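Local coordinates for taurine:2-oxoglutarate aminotransferase (Bifidobacterium kashiwanohense PV20-2, PDB 6JIX), which probably transfers the amino group of taurine to 2-oxoglutarate, giving glutamate, with pyridoxal 5'-phosphate as cofactor, at residues F112-A117 / L312-H317; G246-C251 / P274-F279. All blocks are in the same frame, centred on the assembly; numbering follows the deposited sequence.

Contact 1 (F112-A117 / L312-H317); sequences FTNGGA and LTYSGH. With PLP (pyridoxal-5'-phosphate), chain G; PLP (pyridoxal-5'-phosphate), chain P; GLU (glutamic acid), chain O.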
ATOM      1  N   PHE A 112      -6.688   7.841   5.105  1.00 20.35           N
ATOM      2  CA  PHE A 112      -5.258   7.673   4.900  1.00 19.28           C
ATOM      3  C   PHE A 112      -4.935   6.253   4.448  1.00 20.66           C
ATOM      4  O   PHE A 112      -5.467   5.269   4.978  1.00 20.62           O
ATOM      5  CB  PHE A 112      -4.490   8.013   6.180  1.00 23.15           C
ATOM      6  CG  PHE A 112      -4.409   9.493   6.467  1.00 24.17           C
ATOM      7  CD1 PHE A 112      -3.748  10.350   5.593  1.00 21.84           C
ATOM      8  CD2 PHE A 112      -4.996  10.029   7.612  1.00 21.54           C
ATOM      9  CE1 PHE A 112      -3.687  11.717   5.846  1.00 20.92           C
ATOM     10  CE2 PHE A 112      -4.943  11.391   7.872  1.00 20.67           C
ATOM     11  CZ  PHE A 112      -4.291  12.239   6.980  1.00 22.67           C
ATOM     12  N   THR A 113      -4.024   6.156   3.484  1.00 19.73           N
ATOM     13  CA  THR A 113      -3.574   4.889   2.931  1.00 20.60           C
ATOM     14  C   THR A 113      -2.053   4.867   2.938  1.00 20.50           C
ATOM     15  O   THR A 113      -1.419   5.742   3.524  1.00 26.54           O
ATOM     16  CB  THR A 113      -4.085   4.708   1.506  1.00 20.96           C
ATOM     17  OG1 THR A 113      -3.489   5.719   0.687  1.00 23.99           O
ATOM     18  CG2 THR A 113      -5.601   4.847   1.459  1.00 18.96           C
ATOM     19  N   ASN A 114      -1.459   3.869   2.312  1.00 22.48           N
ATOM     20  CA  ASN A 114      -0.012   3.748   2.281  1.00 20.74           C
ATOM     21  C   ASN A 114       0.630   4.391   1.067  1.00 22.98           C
ATOM     22  O   ASN A 114       1.846   4.612   1.080  1.00 22.66           O
ATOM     23  CB  ASN A 114       0.391   2.280   2.357  1.00 22.38           C
ATOM     24  CG  ASN A 114       0.250   1.742   3.748  1.00 23.66           C
ATOM     25  OD1 ASN A 114       0.420   2.490   4.709  1.00 20.56           O
ATOM     26  ND2 ASN A 114      -0.097   0.458   3.877  1.00 26.10           N
ATOM     27  N   GLY A 115      -0.130   4.621   0.003  1.00 27.03           N
ATOM     28  CA  GLY A 115       0.434   5.183  -1.205  1.00 21.89           C
ATOM     29  C   GLY A 115      -0.658   5.586  -2.161  1.00 24.38           C
ATOM     30  O   GLY A 115      -1.804   5.786  -1.758  1.00 26.43           O
ATOM     31  N   GLY A 116      -0.302   5.672  -3.445  1.00 20.89           N
ATOM     32  CA  GLY A 116      -1.253   6.078  -4.456  1.00 20.74           C
ATOM     33  C   GLY A 116      -2.228   4.998  -4.903  1.00 25.40           C
ATOM     34  O   GLY A 116      -3.438   5.249  -5.000  1.00 21.73           O
ATOM     35  N   ALA A 117      -1.722   3.789  -5.177  1.00 27.05           N
ATOM     36  CA  ALA A 117      -2.592   2.736  -5.699  1.00 24.59           C
ATOM     37  C   ALA A 117      -3.723   2.414  -4.732  1.00 22.08           C
ATOM     38  O   ALA A 117      -4.885   2.339  -5.143  1.00 20.28           O
ATOM     39  CB  ALA A 117      -1.786   1.479  -6.021  1.00 18.84           C
ATOM     40  N   LEU A 312      -7.193  -0.655   6.236  1.00 27.53           N
ATOM     41  CA  LEU A 312      -5.886  -1.269   6.082  1.00 24.11           C
ATOM     42  C   LEU A 312      -5.142  -1.125   7.398  1.00 28.99           C
ATOM     43  O   LEU A 312      -5.366  -0.174   8.150  1.00 31.58           O
ATOM     44  CB  LEU A 312      -5.079  -0.654   4.938  1.00 26.08           C
ATOM     45  CG  LEU A 312      -4.912   0.862   4.889  1.00 24.33           C
ATOM     46  CD1 LEU A 312      -3.515   1.210   4.395  1.00 20.50           C
ATOM     47  CD2 LEU A 312      -5.954   1.425   3.971  1.00 24.98           C
ATOM     48  N   THR A 313      -4.273  -2.098   7.675  1.00 27.14           N
ATOM     49  CA  THR A 313      -3.573  -2.137   8.953  1.00 28.82           C
ATOM     50  C   THR A 313      -2.936  -0.785   9.282  1.00 27.41           C
ATOM     51  O   THR A 313      -3.077  -0.278  10.399  1.00 30.87           O
ATOM     52  CB  THR A 313      -2.520  -3.257   8.937  1.00 28.46           C
ATOM     53  OG1 THR A 313      -3.171  -4.527   8.969  1.00 29.32           O
ATOM     54  CG2 THR A 313      -1.598  -3.165  10.138  1.00 29.20           C
ATOM     55  N   TYR A 314      -2.232  -0.184   8.325  1.00 23.57           N
ATOM     56  CA  TYR A 314      -1.416   0.992   8.616  1.00 26.20           C
ATOM     57  C   TYR A 314      -2.118   2.329   8.331  1.00 27.30           C
ATOM     58  O   TYR A 314      -1.453   3.367   8.346  1.00 27.97           O
ATOM     59  CB  TYR A 314      -0.091   0.927   7.836  1.00 22.43           C
ATOM     60  CG  TYR A 314       0.856  -0.192   8.260  1.00 28.41           C
ATOM     61  CD1 TYR A 314       0.848  -0.706   9.566  1.00 26.85           C
ATOM     62  CD2 TYR A 314       1.756  -0.743   7.347  1.00 26.27           C
ATOM     63  CE1 TYR A 314       1.716  -1.741   9.944  1.00 25.71           C
ATOM     64  CE2 TYR A 314       2.618  -1.777   7.712  1.00 28.89           C
ATOM     65  CZ  TYR A 314       2.601  -2.272   9.011  1.00 28.91           C
ATOM     66  OH  TYR A 314       3.484  -3.284   9.358  1.00 26.82           O
ATOM     67  N   SER A 315      -3.435   2.341   8.080  1.00 32.61           N
ATOM     68  CA  SER A 315      -4.146   3.588   7.754  1.00 29.97           C
ATOM     69  C   SER A 315      -3.935   4.658   8.821  1.00 28.16           C
ATOM     70  O   SER A 315      -4.107   4.397  10.013  1.00 30.10           O
ATOM     71  CB  SER A 315      -5.644   3.323   7.587  1.00 29.81           C
ATOM     72  OG  SER A 315      -6.343   4.539   7.367  1.00 26.84           O
ATOM     73  N   GLY A 316      -3.589   5.870   8.391  1.00 24.15           N
ATOM     74  CA  GLY A 316      -3.321   6.934   9.343  1.00 23.88           C
ATOM     75  C   GLY A 316      -2.067   6.703  10.151  1.00 27.73           C
ATOM     76  O   GLY A 316      -1.981   7.131  11.308  1.00 31.36           O
ATOM     77  N   HIS A 317      -1.089   6.028   9.556  1.00 25.69           N
ATOM     78  CA  HIS A 317       0.148   5.681  10.224  1.00 21.18           C
ATOM     79  C   HIS A 317       0.750   6.893  10.920  1.00 24.17           C
ATOM     80  O   HIS A 317       0.883   7.968  10.331  1.00 28.74           O
ATOM     81  CB  HIS A 317       1.105   5.110   9.182  1.00 25.20           C
ATOM     82  CG  HIS A 317       2.336   4.492   9.764  1.00 28.47           C
ATOM     83  ND1 HIS A 317       3.381   5.245  10.263  1.00 22.21           N
ATOM     84  CD2 HIS A 317       2.689   3.194   9.926  1.00 25.28           C
ATOM     85  CE1 HIS A 317       4.324   4.431  10.709  1.00 28.45           C
ATOM     86  NE2 HIS A 317       3.932   3.182  10.512  1.00 24.79           N
TER
HETATM   87  N1  PLP G 503      -1.535   7.795  -9.638  1.00 29.01           N
HETATM   88  C2  PLP G 503      -0.619   8.494 -10.314  1.00 28.05           C
HETATM   89  C2A PLP G 503      -1.007   9.754 -11.067  1.00 27.30           C
HETATM   90  C3  PLP G 503       0.732   8.069 -10.343  1.00 24.86           C
HETATM   91  O3  PLP G 503       1.701   8.769 -11.037  1.00 29.07           O
HETATM   92  C4  PLP G 503       1.110   6.934  -9.661  1.00 29.01           C
HETATM   93  C4A PLP G 503       2.604   6.498  -9.711  1.00 32.02           C
HETATM   94  O4A PLP G 503       3.312   6.810 -10.670  1.00 31.04           O
HETATM   95  C5  PLP G 503       0.097   6.220  -8.950  1.00 27.70           C
HETATM   96  C6  PLP G 503      -1.227   6.681  -8.950  1.00 23.38           C
HETATM   97  C5A PLP G 503       0.483   4.920  -8.154  1.00 29.15           C
HETATM   98  O4P PLP G 503       1.063   5.363  -6.968  1.00 28.14           O
HETATM   99  P   PLP G 503       1.922   4.329  -6.050  1.00 27.70           P
HETATM  100  O1P PLP G 503       2.252   4.945  -4.761  1.00 25.99           O
HETATM  101  O2P PLP G 503       1.118   3.149  -5.668  1.00 29.83           O
HETATM  102  O3P PLP G 503       3.283   3.845  -6.914  1.00 25.02           O
HETATM  103  N1  PLP P 503      -3.184 -10.949   5.593  1.00 33.44           N
HETATM  104  C2  PLP P 503      -3.464 -11.131   6.880  1.00 35.66           C
HETATM  105  C2A PLP P 503      -3.313 -12.513   7.506  1.00 34.13           C
HETATM  106  C3  PLP P 503      -3.908 -10.043   7.677  1.00 30.13           C
HETATM  107  O3  PLP P 503      -4.200 -10.205   9.014  1.00 39.18           O
HETATM  108  C4  PLP P 503      -4.045  -8.791   7.134  1.00 30.94           C
HETATM  109  C4A PLP P 503      -4.530  -7.632   8.032  1.00 32.09           C
HETATM  110  O4A PLP P 503      -5.539  -7.802   8.709  1.00 40.71           O
HETATM  111  C5  PLP P 503      -3.736  -8.641   5.753  1.00 34.84           C
HETATM  112  C6  PLP P 503      -3.306  -9.746   5.002  1.00 31.01           C
HETATM  113  C5A PLP P 503      -3.881  -7.233   5.072  1.00 34.53           C
HETATM  114  O4P PLP P 503      -2.751  -6.509   5.404  1.00 35.17           O
HETATM  115  P   PLP P 503      -2.696  -4.879   5.233  1.00 32.52           P
HETATM  116  O1P PLP P 503      -1.326  -4.398   5.487  1.00 29.75           O
HETATM  117  O2P PLP P 503      -3.206  -4.395   3.699  1.00 39.08           O
HETATM  118  O3P PLP P 503      -3.505  -4.243   6.264  1.00 30.54           O
HETATM  119  N   GLU O 502      -8.248  -3.449  12.026  0.70 37.37           N
HETATM  120  CA  GLU O 502      -8.890  -2.412  11.224  0.70 41.32           C
HETATM  121  C   GLU O 502      -8.140  -2.145   9.898  0.70 37.66           C
HETATM  122  O   GLU O 502      -7.710  -0.970   9.667  0.70 30.91           O
HETATM  123  CB  GLU O 502      -9.008  -1.088  12.007  0.70 31.21           C
HETATM  124  CG  GLU O 502     -10.062  -1.157  13.120  0.70 41.19           C
HETATM  125  CD  GLU O 502     -10.958   0.081  13.273  0.70 37.50           C
HETATM  126  OE1 GLU O 502     -10.768   1.090  12.552  0.70 33.26           O
HETATM  127  OE2 GLU O 502     -11.895   0.093  14.121  0.70 39.82           O
HETATM  128  OXT GLU O 502      -7.979  -3.079   9.039  0.70 32.11           O
HETATM  129  O   HOH W   1      -1.549  -1.493   5.906  1.00 25.81           O

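Contact 2 (G246-C251 / P274-F279); sequences GILMIC and PDMFTF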
ATOM      1  N   GLY A 246     -25.079  12.588 -12.145  1.00 21.75           N
ATOM      2  CA  GLY A 246     -24.954  12.053 -10.809  1.00 20.64           C
ATOM      3  C   GLY A 246     -23.736  11.186 -10.595  1.00 26.21           C
ATOM      4  O   GLY A 246     -23.740  10.341  -9.697  1.00 27.58           O
ATOM      5  N   ILE A 247     -22.712  11.341 -11.424  1.00 25.18           N
ATOM      6  CA  ILE A 247     -21.465  10.595 -11.348  1.00 20.05           C
ATOM      7  C   ILE A 247     -20.486  11.383 -10.490  1.00 25.73           C
ATOM      8  O   ILE A 247     -20.321  12.599 -10.682  1.00 25.88           O
ATOM      9  CB  ILE A 247     -20.896  10.386 -12.762  1.00 19.98           C
ATOM     10  CG1 ILE A 247     -21.806   9.497 -13.612  1.00 25.00           C
ATOM     11  CG2 ILE A 247     -19.457   9.917 -12.714  1.00 19.89           C
ATOM     12  CD1 ILE A 247     -21.648   9.755 -15.120  1.00 19.24           C
ATOM     13  N   LEU A 248     -19.801  10.703  -9.569  1.00 21.97           N
ATOM     14  CA  LEU A 248     -18.759  11.371  -8.802  1.00 23.99           C
ATOM     15  C   LEU A 248     -17.527  11.573  -9.671  1.00 25.68           C
ATOM     16  O   LEU A 248     -17.166  10.711 -10.479  1.00 25.54           O
ATOM     17  CB  LEU A 248     -18.386  10.565  -7.553  1.00 23.23           C
ATOM     18  CG  LEU A 248     -19.532  10.214  -6.603  1.00 24.90           C
ATOM     19  CD1 LEU A 248     -19.062   9.283  -5.519  1.00 23.00           C
ATOM     20  CD2 LEU A 248     -20.096  11.467  -6.006  1.00 23.09           C
ATOM     21  N   MET A 249     -16.882  12.718  -9.508  1.00 22.11           N
ATOM     22  CA  MET A 249     -15.618  12.988 -10.173  1.00 22.60           C
ATOM     23  C   MET A 249     -14.497  12.774  -9.174  1.00 24.01           C
ATOM     24  O   MET A 249     -14.540  13.313  -8.062  1.00 24.64           O
ATOM     25  CB  MET A 249     -15.565  14.408 -10.716  1.00 19.74           C
ATOM     26  CG  MET A 249     -14.344  14.706 -11.520  1.00 18.12           C
ATOM     27  SD  MET A 249     -14.396  16.423 -12.087  1.00 31.66           S
ATOM     28  CE  MET A 249     -13.161  16.385 -13.386  1.00 28.06           C
ATOM     29  N   ILE A 250     -13.545  11.926  -9.536  1.00 24.56           N
ATOM     30  CA  ILE A 250     -12.390  11.645  -8.698  1.00 22.46           C
ATOM     31  C   ILE A 250     -11.161  12.098  -9.452  1.00 23.07           C
ATOM     32  O   ILE A 250     -10.815  11.509 -10.484  1.00 24.71           O
ATOM     33  CB  ILE A 250     -12.280  10.153  -8.344  1.00 22.47           C
ATOM     34  CG1 ILE A 250     -13.626   9.602  -7.847  1.00 20.79           C
ATOM     35  CG2 ILE A 250     -11.156   9.933  -7.347  1.00 18.26           C
ATOM     36  CD1 ILE A 250     -13.620   8.109  -7.616  1.00 15.82           C
ATOM     37  N   CYS A 251     -10.466  13.093  -8.917  1.00 20.72           N
ATOM     38  CA  CYS A 251      -9.198  13.511  -9.495  1.00 23.47           C
ATOM     39  C   CYS A 251      -8.059  12.813  -8.766  1.00 25.22           C
ATOM     40  O   CYS A 251      -8.057  12.721  -7.535  1.00 24.73           O
ATOM     41  CB  CYS A 251      -9.009  15.026  -9.409  1.00 26.46           C
ATOM     42  SG  CYS A 251     -10.124  15.959 -10.429  1.00 27.01           S
ATOM     43  N   PRO A 274     -13.662  18.426  -7.313  1.00 29.60           N
ATOM     44  CA  PRO A 274     -13.959  16.991  -7.427  1.00 25.33           C
ATOM     45  C   PRO A 274     -14.612  16.436  -6.172  1.00 30.48           C
ATOM     46  O   PRO A 274     -14.368  16.903  -5.055  1.00 29.74           O
ATOM     47  CB  PRO A 274     -12.578  16.369  -7.645  1.00 25.16           C
ATOM     48  CG  PRO A 274     -11.630  17.337  -6.982  1.00 23.10           C
ATOM     49  CD  PRO A 274     -12.212  18.688  -7.243  1.00 25.81           C
ATOM     50  N   ASP A 275     -15.452  15.413  -6.361  1.00 26.69           N
ATOM     51  CA  ASP A 275     -16.103  14.818  -5.200  1.00 26.82           C
ATOM     52  C   ASP A 275     -15.102  14.126  -4.289  1.00 29.66           C
ATOM     53  O   ASP A 275     -15.303  14.067  -3.066  1.00 27.00           O
ATOM     54  CB  ASP A 275     -17.179  13.848  -5.654  1.00 23.50           C
ATOM     55  CG  ASP A 275     -18.285  14.543  -6.371  1.00 27.35           C
ATOM     56  OD1 ASP A 275     -19.237  14.975  -5.672  1.00 30.33           O
ATOM     57  OD2 ASP A 275     -18.187  14.676  -7.618  1.00 23.91           O
ATOM     58  N   MET A 276     -14.005  13.647  -4.863  1.00 25.82           N
ATOM     59  CA  MET A 276     -12.938  12.993  -4.134  1.00 23.15           C
ATOM     60  C   MET A 276     -11.658  13.259  -4.897  1.00 21.04           C
ATOM     61  O   MET A 276     -11.683  13.504  -6.100  1.00 25.00           O
ATOM     62  CB  MET A 276     -13.174  11.484  -4.018  1.00 22.45           C
ATOM     63  CG  MET A 276     -14.155  11.093  -2.941  1.00 22.39           C
ATOM     64  SD  MET A 276     -14.362   9.314  -2.830  1.00 29.55           S
ATOM     65  CE  MET A 276     -15.277   8.952  -4.345  1.00 18.78           C
ATOM     66  N   PHE A 277     -10.542  13.275  -4.190  1.00 21.42           N
ATOM     67  CA  PHE A 277      -9.285  13.242  -4.910  1.00 20.02           C
ATOM     68  C   PHE A 277      -8.281  12.465  -4.076  1.00 26.16           C
ATOM     69  O   PHE A 277      -8.373  12.411  -2.842  1.00 26.80           O
ATOM     70  CB  PHE A 277      -8.768  14.643  -5.284  1.00 19.70           C
ATOM     71  CG  PHE A 277      -8.501  15.545  -4.115  1.00 19.31           C
ATOM     72  CD1 PHE A 277      -9.527  16.263  -3.529  1.00 21.47           C
ATOM     73  CD2 PHE A 277      -7.204  15.708  -3.625  1.00 23.18           C
ATOM     74  CE1 PHE A 277      -9.273  17.104  -2.446  1.00 28.52           C
ATOM     75  CE2 PHE A 277      -6.940  16.540  -2.544  1.00 22.68           C
ATOM     76  CZ  PHE A 277      -7.974  17.242  -1.952  1.00 22.88           C
ATOM     77  N   THR A 278      -7.337  11.848  -4.774  1.00 24.59           N
ATOM     78  CA  THR A 278      -6.384  10.933  -4.182  1.00 25.13           C
ATOM     79  C   THR A 278      -4.985  11.528  -4.288  1.00 27.42           C
ATOM     80  O   THR A 278      -4.677  12.300  -5.205  1.00 21.72           O
ATOM     81  CB  THR A 278      -6.438   9.589  -4.876  1.00 22.45           C
ATOM     82  OG1 THR A 278      -6.194   9.796  -6.270  1.00 22.96           O
ATOM     83  CG2 THR A 278      -7.816   8.924  -4.691  1.00 18.92           C
ATOM     84  N   PHE A 279      -4.146  11.151  -3.332  1.00 23.34           N
ATOM     85  CA  PHE A 279      -2.826  11.734  -3.174  1.00 27.70           C
ATOM     86  C   PHE A 279      -1.927  10.674  -2.568  1.00 24.78           C
ATOM     87  O   PHE A 279      -2.404   9.717  -1.953  1.00 25.65           O
ATOM     88  CB  PHE A 279      -2.847  12.990  -2.284  1.00 28.60           C
ATOM     89  CG  PHE A 279      -3.271  12.716  -0.854  1.00 27.04           C
ATOM     90  CD1 PHE A 279      -4.601  12.823  -0.452  1.00 25.56           C
ATOM     91  CD2 PHE A 279      -2.336  12.331   0.078  1.00 24.39           C
ATOM     92  CE1 PHE A 279      -4.969  12.555   0.862  1.00 23.66           C
ATOM     93  CE2 PHE A 279      -2.702  12.059   1.382  1.00 26.28           C
ATOM     94  CZ  PHE A 279      -4.018  12.174   1.772  1.00 23.33           C
TER

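Contact 1 (F112-A117 / L312-H317)
A water bridges N114 and Y314, and its oxygen is gripped three ways. It accepts bonds from N114 ND2 (3.2 Å) and Y314 N (2.8 Å). It donates to phosphate oxygen O1P of the pyridoxal phosphate of chain P. T313 holds the same phosphate directly, with both its N and its OG1 on O3P. The second subunit supplies G116 N and A117 N to it.

S315 makes the direct bond between the segments. Its OG lies anti to the backbone N (chi1 176°) and donates to F112 O at 2.6 Å. The donor is tilted 22° from that carbonyl plane.

N114 and L312 run alongside each other head to tail, with L312 CD1 3.5 Å from N114 ND2. The other branch of the amide, OD1, lies 3.5 Å from Y314 CB. The amide stands at about 60° to the Y314 ring and brings ND2 to the edge of that ring. F112 meets the backbone of G316 through CB, while its ring extends past the segment. Positive phi at G316 suits a glycine.

Further on, G116 N and A117 N bond to the phosphate of the chain G cofactor, which T313 N of the second subunit also reaches. The contact thus links two shared phosphate sites at the dimer interface. Between the strand and the helix, the D118 carboxylate accepts N114 N and G115 N. Strand 107-113 ends here and helix 116-131 starts, its N terminus at the phosphate of the chain G cofactor. The F112 ring packs on helix 89-102, and H317 caps helix 318-333.

Contact 2 (G246-C251 / P274-F279)
I250 pairs with M276, and C251 with F277, as parallel bridge partners in the seven-stranded mixed sheet of the large domain, as in fold type I PLP enzymes. Over 248-251 and 276-279 the strand directions differ by 19°. M249 O accepts M276 N at 3.3 Å. It also takes a weak bond from D275 N. C251 then continues the ladder, with its N giving a bond to M276 O and its O accepting T278 N (3.0 Å).

D275 adds a side-chain bond ahead of the ladder. M249 N donates to D275 OD2 at 3.0 Å, almost straight at 174°. The N-H comes in on the anti side of the carboxylate, somewhat out of its plane. L248 crosses this group at about a right angle, and its CD2 touches D275 CG.

I250 and M276 share one face of the sheet, their side chains running alongside each other. The M276 chain bends at its last torsion (chi3 -71°), which brings CE to 3.8 Å from I250 CD1. L248 CD1 also touches CE. On the other face C251 SG rests 3.7 Å from P274 CB, and C251 CB meets F277 CB. The F277 ring lies among W267, F265 and Y107.

R239 of helix 234-245 forms a salt bridge with D275 OD2, so one oxygen serves both partners. Strand 213-219 bonds the far edge of 248-252. T278 OG1 is hydrogen-bonded to OD1 of N120, a residue of the cofactor pocket.

In the fold
The chain first passes through F112-A117, where strand 107-113 gives way to helix 116-131. It returns much later to L312-H317, so contact 1 closes a loop of 194 residues. Contact 2 is nested inside that loop and closes a short one of 22 residues, none helical, between G246-C251 and P274-F279. The loops do not cross. The centres of the contacts lie about 18 Å apart. Both reach the seven-stranded sheet: contact 1 at an outermost strand, contact 2 between two inner ones. Strand 291-296 lies between 107-113 and 276-279. F112 CE1 packs 4.1 Å from F279 CZ. Contact 2 joins strands within the sheet; contact 1 ties its edge to the dimer interface.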